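Local coordinates for protein cyclodipeptide synthase, BtCDPS (Bacillus thermoamylovorans, PDB 6ZTU) that probably makes cyclodipeptides by aminoacyl transfer, in the manner of the cyclodipeptide synthase family, on a fold of the HUP class, at residues 20-25 / 193-198; 27-32 / 57-62; 184-189 / 218-223. All blocks are in the same frame, centred on the assembly; numbering follows the deposited sequence.

Overall arrangement
Of the elements joined here, helix 17-25 is the earliest in the chain, and contact 1 (20-25 / 193-198) lays it against strand 196-200, closing a loop of 167 residues. Within that loop falls the whole of contact 2 (27-32 / 57-62), which pairs the two strands of the unit strand 28-32, helix 42-55, strand 58-63. Contact 3 (184-189 / 218-223) opens before contact 1 has closed, so the two cross; it opens only after contact 2 is complete. Strand 28-32 lies beside 196-200 in the sheet, and contacts 1 and 2 touch through Glu195 with Thr27 and Ser196 with His28. Lys194 with Asn222 links contacts 1 and 3. Together they tie helices 17-25 and 167-191 to the central sheet.

Contact 1: residues 20-25 / 193-198; sequences EKIYKN and YKESVL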
# COMPACT_ATOMS: atom_id res chain seq x y z
N GLU A 20 -15.80 -6.36 3.83
CA GLU A 20 -17.00 -5.54 3.74
C GLU A 20 -17.53 -5.19 5.13
O GLU A 20 -17.96 -4.06 5.36
CB GLU A 20 -18.07 -6.27 2.93
CG GLU A 20 -19.35 -5.48 2.75
CD GLU A 20 -20.38 -6.25 1.95
OE1 GLU A 20 -20.46 -7.49 2.09
OE2 GLU A 20 -21.11 -5.61 1.17
N LYS A 21 -17.52 -6.17 6.04
CA LYS A 21 -17.98 -5.91 7.41
C LYS A 21 -17.10 -4.86 8.08
O LYS A 21 -17.60 -3.92 8.71
CB LYS A 21 -17.98 -7.21 8.23
CG LYS A 21 -18.99 -8.25 7.77
CD LYS A 21 -18.68 -9.62 8.35
CE LYS A 21 -19.92 -10.51 8.31
NZ LYS A 21 -21.14 -9.81 8.81
N ILE A 22 -15.78 -5.00 7.93
CA ILE A 22 -14.87 -4.04 8.55
C ILE A 22 -15.05 -2.66 7.94
O ILE A 22 -15.04 -1.64 8.64
CB ILE A 22 -13.41 -4.53 8.42
CG1 ILE A 22 -13.24 -5.83 9.20
CG2 ILE A 22 -12.45 -3.44 8.88
CD1 ILE A 22 -11.95 -6.57 8.89
N TYR A 23 -15.23 -2.61 6.62
CA TYR A 23 -15.48 -1.33 5.96
C TYR A 23 -16.76 -0.69 6.48
O TYR A 23 -16.79 0.52 6.74
CB TYR A 23 -15.57 -1.54 4.44
CG TYR A 23 -16.23 -0.42 3.71
CD1 TYR A 23 -15.62 0.81 3.59
CD2 TYR A 23 -17.48 -0.59 3.12
CE1 TYR A 23 -16.22 1.85 2.92
CE2 TYR A 23 -18.09 0.44 2.44
CZ TYR A 23 -17.46 1.66 2.34
OH TYR A 23 -18.05 2.70 1.67
N LYS A 24 -17.83 -1.47 6.62
CA LYS A 24 -19.08 -0.89 7.09
C LYS A 24 -18.99 -0.43 8.54
O LYS A 24 -19.75 0.46 8.94
CB LYS A 24 -20.21 -1.90 6.92
CG LYS A 24 -20.66 -2.04 5.47
CD LYS A 24 -21.75 -3.08 5.33
CE LYS A 24 -22.08 -3.35 3.87
NZ LYS A 24 -22.51 -2.10 3.17
N ASN A 25 -18.08 -0.99 9.33
CA ASN A 25 -17.87 -0.49 10.69
C ASN A 25 -17.22 0.89 10.70
O ASN A 25 -17.34 1.60 11.71
CB ASN A 25 -17.01 -1.47 11.49
CG ASN A 25 -17.73 -2.76 11.81
OD1 ASN A 25 -18.96 -2.83 11.80
ND2 ASN A 25 -16.96 -3.80 12.11
N TYR A 193 -5.34 -0.05 15.94
CA TYR A 193 -6.79 0.12 15.82
C TYR A 193 -7.49 -1.22 15.95
O TYR A 193 -6.91 -2.28 15.71
CB TYR A 193 -7.14 0.79 14.48
CG TYR A 193 -6.60 2.18 14.45
CD1 TYR A 193 -7.29 3.23 15.05
CD2 TYR A 193 -5.35 2.46 13.89
CE1 TYR A 193 -6.77 4.50 15.07
CE2 TYR A 193 -4.84 3.74 13.90
CZ TYR A 193 -5.55 4.76 14.49
OH TYR A 193 -5.04 6.04 14.52
N LYS A 194 -8.76 -1.17 16.38
CA LYS A 194 -9.52 -2.39 16.57
C LYS A 194 -9.63 -3.18 15.28
O LYS A 194 -9.63 -4.42 15.29
CB LYS A 194 -10.92 -2.05 17.08
CG LYS A 194 -11.71 -3.26 17.53
CD LYS A 194 -13.14 -3.25 17.00
CE LYS A 194 -13.93 -2.10 17.58
NZ LYS A 194 -15.41 -2.33 17.45
N GLU A 195 -9.76 -2.47 14.16
CA GLU A 195 -9.89 -3.06 12.84
C GLU A 195 -9.59 -1.97 11.81
O GLU A 195 -9.63 -0.78 12.12
CB GLU A 195 -11.30 -3.65 12.63
CG GLU A 195 -12.36 -2.57 12.65
CD GLU A 195 -13.77 -3.09 12.84
OE1 GLU A 195 -14.04 -4.27 12.55
OE2 GLU A 195 -14.61 -2.29 13.30
N SER A 196 -9.30 -2.39 10.57
CA SER A 196 -8.94 -1.41 9.55
C SER A 196 -9.11 -2.02 8.17
O SER A 196 -9.05 -3.23 8.01
CB SER A 196 -7.48 -0.95 9.72
OG SER A 196 -7.10 -0.06 8.68
N VAL A 197 -9.33 -1.16 7.18
CA VAL A 197 -9.19 -1.57 5.78
C VAL A 197 -8.05 -0.76 5.17
O VAL A 197 -8.00 0.46 5.33
CB VAL A 197 -10.48 -1.39 4.95
CG1 VAL A 197 -11.51 -2.46 5.29
CG2 VAL A 197 -11.08 -0.00 5.15
N LEU A 198 -7.15 -1.45 4.47
CA LEU A 198 -6.23 -0.77 3.57
C LEU A 198 -6.96 -0.50 2.26
O LEU A 198 -7.66 -1.37 1.75
CB LEU A 198 -5.00 -1.65 3.32
CG LEU A 198 -4.02 -1.23 2.21
CD1 LEU A 198 -3.34 0.09 2.60
CD2 LEU A 198 -2.98 -2.33 2.00
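The amide of Asn25 and the carboxylate of Glu195 meet with their planes 35° apart, the two side chains crossing at about a right angle. Asn25 ND2 gives a hydrogen bond of 3.0 Å to Glu195 OE1; the acceptor lies in the amide plane, whereas the donor reaches OE1 on its syn side, 24° out of the carboxylate plane. The same ND2 makes a second, weak bond to OE2, whose main partner is Thr27 OG1. Glu195 CG sits between its own backbone N and carbonyl carbon, and the chain then runs extended past Ile22 toward Asn25. Ile22 slides by in the opposite direction, its CG1 3.8 Å from Glu195 OE1. Ile22 CG2 lies over the strand backbone, 3.5 Å from Ser196 O, and touches Val197 CG1 at 3.8 Å. Beside it, Tyr23 offers CB to the same Val197 methyl at 4.2 Å. The short axes of helix 20-25 and strand 196-198 approach to 7.7 Å at 110°, so the helix packs across the strand. Apolar packing therefore seats the helix, while the buried carboxylate, held by Asn25 and Thr27, ties Asn25 to Glu195; these neutral donors would probably stabilise a negative charge on Glu195.

Contact 2: residues 27-32 / 57-62; sequences THILLG and KNVTVL. With 0RE ((2S)-hexane-1,2-diol), chain B.
Lys57 packs its CB 3.5 Å from Thr27 O, just ahead of the strand. Asn58 ND2 bonds to Thr27 O at 2.9 Å, while its backbone N adds a weak bond; its carbonyl oxygen in turn accepts from Ile29 N. Asn58 CB also lies at the edge of the His28 ring, near CD2. On the other face of the sheet, Val59 runs side by side with Ile29 and reaches Leu31 CD1 with CG1. Thr60 N donates to Ile29 O and Thr60 O accepts from Leu31 N; Thr60 OG1, also bonded to Asp109 OD2, receives His28 NE2 at 2.7 Å, nearly straight (169°) and in the ring plane. His28 CG stands opposite its backbone N (chi1 180°), which carries the ring across to Thr60, with ND1 left to Ser196 OG. A phenylalanine in place of His28 would probably leave both the Thr60 and Ser196 hydroxyls without their imidazole partner, Thr60 keeping Asp109. Thr60 CG2 meets Leu30 CD1 at 3.6 Å. Val61 packs CG2 against Leu31 CD1, and Leu62 N closes the ladder on Leu31 O at 2.9 Å. Leu62 O lies 3.6 Å from C08 of the bound hexanediol, whose C03 is 4.0 Å from Gly32 CA. With strand directions only 21° apart and joined in sequence through helix 42-55, this is the parallel beta-alpha-beta unit of a Rossmann-like HUP fold, its C-terminal strand ends lining the ligand pocket.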
# COMPACT_ATOMS: atom_id res chain seq x y z
N THR A 27 -14.37 2.00 11.23
CA THR A 27 -13.45 2.26 12.35
C THR A 27 -12.18 2.97 11.87
O THR A 27 -11.76 3.97 12.45
CB THR A 27 -13.09 0.94 13.04
OG1 THR A 27 -14.27 0.31 13.54
CG2 THR A 27 -12.10 1.16 14.19
N HIS A 28 -11.56 2.45 10.81
CA HIS A 28 -10.28 3.00 10.40
C HIS A 28 -10.02 2.65 8.94
O HIS A 28 -10.33 1.53 8.50
CB HIS A 28 -9.15 2.45 11.28
CG HIS A 28 -7.80 2.97 10.91
ND1 HIS A 28 -6.97 2.32 10.02
CD2 HIS A 28 -7.13 4.07 11.32
CE1 HIS A 28 -5.85 3.01 9.89
NE2 HIS A 28 -5.92 4.07 10.66
N ILE A 29 -9.46 3.60 8.21
CA ILE A 29 -8.98 3.38 6.85
C ILE A 29 -7.50 3.76 6.79
O ILE A 29 -7.07 4.76 7.38
CB ILE A 29 -9.81 4.16 5.81
CG1 ILE A 29 -9.34 3.86 4.38
CG2 ILE A 29 -9.75 5.66 6.09
CD1 ILE A 29 -10.31 4.37 3.30
N LEU A 30 -6.72 2.91 6.13
CA LEU A 30 -5.31 3.17 5.84
C LEU A 30 -5.21 3.43 4.34
O LEU A 30 -5.52 2.54 3.54
CB LEU A 30 -4.44 1.98 6.25
CG LEU A 30 -2.92 2.12 6.09
CD1 LEU A 30 -2.40 3.28 6.97
CD2 LEU A 30 -2.20 0.84 6.43
N LEU A 31 -4.79 4.63 3.96
CA LEU A 31 -4.74 5.03 2.56
C LEU A 31 -3.35 4.74 2.03
O LEU A 31 -2.38 5.34 2.48
CB LEU A 31 -5.08 6.51 2.42
CG LEU A 31 -6.53 6.87 2.76
CD1 LEU A 31 -6.66 8.39 2.88
CD2 LEU A 31 -7.46 6.34 1.67
N GLY A 32 -3.24 3.80 1.09
CA GLY A 32 -1.94 3.47 0.53
C GLY A 32 -1.59 4.39 -0.62
O GLY A 32 -2.33 4.46 -1.60
N LYS A 57 -14.07 6.85 11.16
CA LYS A 57 -13.75 7.41 12.47
C LYS A 57 -12.29 7.85 12.54
O LYS A 57 -11.97 8.90 13.11
CB LYS A 57 -14.05 6.39 13.57
CG LYS A 57 -15.52 6.04 13.69
CD LYS A 57 -15.75 5.09 14.85
CE LYS A 57 -17.08 4.36 14.71
NZ LYS A 57 -17.35 3.51 15.90
N ASN A 58 -11.39 7.05 11.97
CA ASN A 58 -9.96 7.30 12.03
C ASN A 58 -9.37 7.09 10.65
O ASN A 58 -9.75 6.15 9.95
CB ASN A 58 -9.28 6.35 13.02
CG ASN A 58 -9.89 6.42 14.40
OD1 ASN A 58 -9.54 7.29 15.18
ND2 ASN A 58 -10.79 5.49 14.69
N VAL A 59 -8.41 7.95 10.29
CA VAL A 59 -7.78 7.98 8.98
C VAL A 59 -6.27 8.01 9.18
O VAL A 59 -5.75 8.85 9.94
CB VAL A 59 -8.22 9.21 8.17
CG1 VAL A 59 -7.50 9.24 6.83
CG2 VAL A 59 -9.74 9.25 8.00
N THR A 60 -5.55 7.13 8.49
CA THR A 60 -4.10 7.11 8.46
C THR A 60 -3.65 7.01 7.01
O THR A 60 -4.32 6.38 6.18
CB THR A 60 -3.54 5.93 9.27
OG1 THR A 60 -4.05 5.98 10.61
CG2 THR A 60 -2.00 5.96 9.31
N VAL A 61 -2.53 7.65 6.69
CA VAL A 61 -1.92 7.60 5.36
C VAL A 61 -0.63 6.81 5.44
O VAL A 61 0.22 7.09 6.30
CB VAL A 61 -1.67 9.03 4.82
CG1 VAL A 61 -0.86 9.00 3.54
CG2 VAL A 61 -2.99 9.75 4.61
N LEU A 62 -0.46 5.83 4.55
CA LEU A 62 0.76 5.03 4.47
C LEU A 62 1.54 5.41 3.22
O LEU A 62 1.02 5.30 2.10
CB LEU A 62 0.44 3.54 4.43
CG LEU A 62 1.67 2.62 4.47
CD1 LEU A 62 2.36 2.66 5.85
CD2 LEU A 62 1.27 1.19 4.08
O01 0RE B . 1.02 -1.01 -2.75
C02 0RE B . 0.14 0.05 -2.96
C03 0RE B . -0.42 0.49 -1.61
O04 0RE B . -1.44 -0.39 -1.22
C05 0RE B . 0.71 0.50 -0.59
C06 0RE B . 1.79 1.48 -1.02
C07 0RE B . 2.97 1.36 -0.06
C08 0RE B . 3.03 2.66 0.71

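Contact 3: residues 184-189 / 218-223; sequences FLSGAS and KMSDNQ
Leu185 O accepts the backbone N of Ser220 at 2.8 Å, the donor lying nearly along the C=O axis, just where helix 184-189 kinks; the bond comes from the first residue of a type I beta turn, Ser220 to Gln223. Leu185 carries the apolar side of the contact: its CD2 lies against Met219 CG at 4.0 Å, the two side chains crossing at about a right angle, and helix 205-211 adds Ile210 to this packing. At the next residue of the helix, the hydroxyls of Ser186 and Ser220 share a hydrogen bond of 2.8 Å between their OG atoms. Water 2 joins Ser186 OG to Lys218 O, while water 4 spans Ser220 OG and Ser189 OG. Gln223 reaches the kink itself. Its CG leaves opposite the backbone N and the chain then bends at chi2 (68°), bringing the amide to the backbone N atoms at the kink. There Gln223 OE1 accepts Ala188 N at 2.8 Å in a straight bond (170° at the hydrogen), although the donor is tilted 28° from the carbonyl plane. Water 3 donates to this OE1 and to Asn222 OD1 while accepting from Ser189 N. At the other end of the amide, Gln223 NE2 gives a hydrogen bond to water 1, which also donates to Phe184 O. Asn222 ND2 meets Ser189 OG at 3.3 Å, close to the amide plane, but its stronger partner is Lys194 O. The kink withholds the usual helical acceptors from the backbone N atoms of Ala188 and Ser189. Buried Gln223 OE1 thus takes the place of the helical carbonyl that Ala188 N would otherwise use, Phe184 O being bonded to water 1, and water 3 serves Ser189 N. With both ends of the amide engaged its rotation is probably restrained, joining the kinked helix to the start of strand 223-229.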
# COMPACT_ATOMS: atom_id res chain seq x y z
N PHE A 184 -0.71 -4.86 4.51
CA PHE A 184 -1.82 -5.55 3.87
C PHE A 184 -2.40 -6.62 4.78
O PHE A 184 -3.61 -6.90 4.75
CB PHE A 184 -1.37 -6.25 2.58
CG PHE A 184 -0.98 -5.33 1.44
CD1 PHE A 184 0.13 -4.50 1.52
CD2 PHE A 184 -1.70 -5.37 0.24
CE1 PHE A 184 0.49 -3.70 0.43
CE2 PHE A 184 -1.34 -4.58 -0.85
CZ PHE A 184 -0.23 -3.74 -0.75
N LEU A 185 -1.54 -7.31 5.54
CA LEU A 185 -1.94 -8.47 6.32
C LEU A 185 -2.46 -8.09 7.70
O LEU A 185 -3.39 -8.74 8.21
CB LEU A 185 -0.76 -9.43 6.49
CG LEU A 185 -0.18 -10.01 5.20
CD1 LEU A 185 1.12 -10.73 5.49
CD2 LEU A 185 -1.22 -10.95 4.58
N SER A 186 -1.89 -7.04 8.30
CA SER A 186 -2.14 -6.76 9.71
C SER A 186 -2.02 -5.28 10.06
O SER A 186 -1.60 -4.95 11.17
CB SER A 186 -1.18 -7.57 10.61
OG SER A 186 -1.25 -8.97 10.34
N GLY A 187 -2.38 -4.38 9.14
CA GLY A 187 -2.19 -2.95 9.39
C GLY A 187 -2.90 -2.44 10.64
O GLY A 187 -2.33 -1.63 11.39
N ALA A 188 -4.13 -2.89 10.88
CA ALA A 188 -4.86 -2.44 12.07
C ALA A 188 -4.08 -2.78 13.33
O ALA A 188 -3.92 -1.93 14.23
CB ALA A 188 -6.25 -3.06 12.12
N SER A 189 -3.60 -4.02 13.43
CA SER A 189 -2.91 -4.45 14.64
C SER A 189 -1.55 -3.81 14.77
O SER A 189 -1.11 -3.51 15.89
CB SER A 189 -2.79 -5.97 14.64
OG SER A 189 -4.04 -6.57 14.90
N LYS A 218 -1.86 -15.56 6.40
CA LYS A 218 -3.25 -15.13 6.50
C LYS A 218 -3.32 -13.65 6.83
O LYS A 218 -2.43 -13.10 7.50
CB LYS A 218 -4.01 -15.89 7.60
CG LYS A 218 -4.39 -17.32 7.27
CD LYS A 218 -5.18 -17.93 8.43
CE LYS A 218 -6.56 -17.31 8.53
NZ LYS A 218 -7.52 -18.26 9.16
N MET A 219 -4.39 -13.00 6.38
CA MET A 219 -4.71 -11.69 6.92
C MET A 219 -5.24 -11.85 8.34
O MET A 219 -5.91 -12.83 8.67
CB MET A 219 -5.74 -10.97 6.05
CG MET A 219 -5.18 -10.56 4.68
SD MET A 219 -6.46 -10.03 3.55
CE MET A 219 -7.00 -8.52 4.37
N SER A 220 -4.93 -10.87 9.18
CA SER A 220 -5.55 -10.82 10.50
C SER A 220 -7.07 -10.69 10.38
O SER A 220 -7.59 -10.08 9.44
CB SER A 220 -5.00 -9.64 11.31
OG SER A 220 -3.62 -9.82 11.55
N ASP A 221 -7.77 -11.28 11.36
CA ASP A 221 -9.23 -11.29 11.35
C ASP A 221 -9.83 -9.89 11.35
O ASP A 221 -10.97 -9.71 10.91
CB ASP A 221 -9.76 -12.05 12.57
CG ASP A 221 -9.53 -13.53 12.48
OD1 ASP A 221 -9.28 -14.04 11.37
OD2 ASP A 221 -9.60 -14.20 13.54
N ASN A 222 -9.09 -8.91 11.87
CA ASN A 222 -9.54 -7.53 11.95
C ASN A 222 -8.99 -6.66 10.83
O ASN A 222 -9.04 -5.43 10.93
CB ASN A 222 -9.14 -6.91 13.30
CG ASN A 222 -7.64 -6.79 13.46
OD1 ASN A 222 -6.88 -7.47 12.76
ND2 ASN A 222 -7.20 -5.93 14.38
N GLN A 223 -8.48 -7.27 9.77
CA GLN A 223 -7.87 -6.56 8.65
C GLN A 223 -8.67 -6.82 7.38
O GLN A 223 -9.01 -7.97 7.09
CB GLN A 223 -6.41 -7.01 8.46
CG GLN A 223 -5.65 -6.20 7.41
CD GLN A 223 -5.41 -4.77 7.86
OE1 GLN A 223 -5.54 -4.45 9.04
NE2 GLN A 223 -5.08 -3.90 6.92
O HOH W 1 -5.27 -4.88 4.11
O HOH W 2 -0.61 -11.59 9.35
O HOH W 3 -4.69 -6.08 11.58
O HOH W 4 -3.82 -9.25 14.53